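Long-range contact in 2-dehydro-3-deoxy-D-arabinonate dehydratase (Sulfolobus solfataricus, PDB 3BQB), which catalyses the magnesium-dependent dehydration of 2-dehydro-3-deoxy-D-arabinonate to 2,5-dioxopentanoate in a pentose oxidation pathway: residues B[141-146]-B[164-169]. Numbering follows the deposited sequence.
Sequences LPEPEL and DVSARD. With MG (magnesium ion), chain F.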
# COMPACT_ATOMS: atom_id res chain seq x y z
N LEU B 141 5.83 29.34 -27.55
CA LEU B 141 4.98 30.37 -26.97
C LEU B 141 4.11 29.78 -25.87
O LEU B 141 3.64 28.65 -25.99
CB LEU B 141 4.07 30.98 -28.05
CG LEU B 141 4.71 31.83 -29.15
CD1 LEU B 141 3.62 32.42 -30.04
CD2 LEU B 141 5.59 32.95 -28.59
N PRO B 142 3.89 30.55 -24.78
CA PRO B 142 2.88 30.14 -23.82
C PRO B 142 1.51 30.46 -24.40
O PRO B 142 1.37 31.46 -25.12
CB PRO B 142 3.17 31.03 -22.61
CG PRO B 142 3.75 32.26 -23.18
CD PRO B 142 4.54 31.81 -24.39
N GLU B 143 0.53 29.62 -24.11
CA GLU B 143 -0.84 29.85 -24.53
C GLU B 143 -1.70 29.91 -23.28
O GLU B 143 -1.97 28.87 -22.67
CB GLU B 143 -1.32 28.74 -25.45
CG GLU B 143 -0.59 28.69 -26.78
CD GLU B 143 -1.10 27.58 -27.70
OE1 GLU B 143 -0.53 27.43 -28.80
OE2 GLU B 143 -2.05 26.86 -27.32
N PRO B 144 -2.11 31.12 -22.87
CA PRO B 144 -2.93 31.29 -21.67
C PRO B 144 -4.37 30.88 -21.91
O PRO B 144 -5.01 31.42 -22.81
CB PRO B 144 -2.85 32.80 -21.40
CG PRO B 144 -2.66 33.39 -22.76
CD PRO B 144 -1.81 32.42 -23.51
N GLU B 145 -4.87 29.93 -21.12
CA GLU B 145 -6.20 29.40 -21.33
C GLU B 145 -6.94 29.18 -20.02
O GLU B 145 -6.33 28.93 -18.98
CB GLU B 145 -6.12 28.07 -22.08
CG GLU B 145 -5.13 28.08 -23.24
CD GLU B 145 -5.25 26.90 -24.18
OE1 GLU B 145 -4.58 26.93 -25.24
OE2 GLU B 145 -5.99 25.94 -23.87
N LEU B 146 -8.26 29.30 -20.08
CA LEU B 146 -9.12 28.81 -19.01
C LEU B 146 -9.18 27.29 -19.15
O LEU B 146 -9.36 26.77 -20.25
CB LEU B 146 -10.53 29.40 -19.14
CG LEU B 146 -11.53 28.96 -18.07
CD1 LEU B 146 -11.14 29.54 -16.72
CD2 LEU B 146 -12.94 29.37 -18.45
N ASP B 164 -0.67 26.33 -21.84
CA ASP B 164 -0.44 25.28 -22.83
C ASP B 164 0.80 25.68 -23.63
O ASP B 164 0.69 26.31 -24.67
CB ASP B 164 -1.69 25.14 -23.72
CG ASP B 164 -1.52 24.14 -24.86
OD1 ASP B 164 -0.54 23.38 -24.87
OD2 ASP B 164 -2.40 24.13 -25.74
N VAL B 165 1.96 25.30 -23.12
CA VAL B 165 3.24 25.70 -23.71
C VAL B 165 3.43 24.96 -25.03
O VAL B 165 3.42 23.73 -25.07
CB VAL B 165 4.44 25.41 -22.77
CG1 VAL B 165 5.73 26.01 -23.33
CG2 VAL B 165 4.19 25.96 -21.36
N SER B 166 3.62 25.72 -26.11
CA SER B 166 3.57 25.18 -27.48
C SER B 166 4.82 25.52 -28.29
O SER B 166 5.11 26.69 -28.51
CB SER B 166 2.35 25.73 -28.20
OG SER B 166 1.17 25.49 -27.45
N ALA B 167 5.55 24.49 -28.74
CA ALA B 167 6.64 24.67 -29.70
C ALA B 167 6.05 24.89 -31.09
O ALA B 167 5.94 23.96 -31.89
CB ALA B 167 7.58 23.49 -29.68
N ARG B 168 5.67 26.14 -31.36
CA ARG B 168 4.88 26.51 -32.53
C ARG B 168 5.60 26.29 -33.86
O ARG B 168 4.96 26.08 -34.89
CB ARG B 168 4.47 27.98 -32.43
CG ARG B 168 3.56 28.30 -31.25
CD ARG B 168 2.16 27.77 -31.44
NE ARG B 168 1.66 28.07 -32.78
CZ ARG B 168 1.32 29.28 -33.22
NH1 ARG B 168 1.41 30.36 -32.44
NH2 ARG B 168 0.88 29.43 -34.46
N ASP B 169 6.93 26.38 -33.83
CA ASP B 169 7.74 26.14 -35.03
C ASP B 169 7.58 24.69 -35.52
O ASP B 169 7.42 24.46 -36.72
CB ASP B 169 9.23 26.50 -34.82
CG ASP B 169 9.79 26.01 -33.50
OD1 ASP B 169 9.00 25.77 -32.56
OD2 ASP B 169 11.03 25.89 -33.40
MG MG F . -4.14 25.24 -26.68
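The magnesium site of this FAH-family enzyme is built on the antiparallel hairpin of strands 140-150 and 156-167, where Glu143 and Glu145 face Asp164 across the strand pair. Backbone bonds set the register: Leu141 and Ser166 form a hydrogen-bonded pair, Leu141 N giving to Ser166 O and Ser166 N to Leu141 O, both at 2.9 Å. Further along, Asp164 N donates to Glu143 O over 3.0 Å in a nearly straight bond (171°), whereas the bond from Glu143 N to Asp164 O is weak. Glu145 OE1 and Asp164 OD2 each bind the magnesium ion at 2.3 Å; Glu143 OE2, the third carboxylate ligand, sits farther out at 2.7 Å, long for magnesium. Glu143 is extended beyond CG (chi2 -179°), which carries its carboxylate alongside that of Asp164, the two planes turned 72° apart. Glu143 OE2 and Asp164 OD2, 3.2 Å apart, are both acceptors, and the shared magnesium ion probably relieves their repulsion. The other oxygen, Glu143 OE1, lies 2.9 Å from Ser166 OG. The substrate-binding Lys182 reaches Glu143 OE2, Asp164 OD2 and Ser166 OG, while Lys118 forms a salt bridge with Asp164 OD1. Glu145 OE2 is held by Gly255 N and Thr253 OG1. Arg168, bent at chi2 and chi3, brings NH1 to 3.9 Å from Leu141 CD1. Three carboxylates thus converge on one ion, their negative charge probably offset largely by magnesium, with the Lys118 salt bridge contributing, and Lys182, which meets both metal ligands and substrate, is placed to couple the two sites.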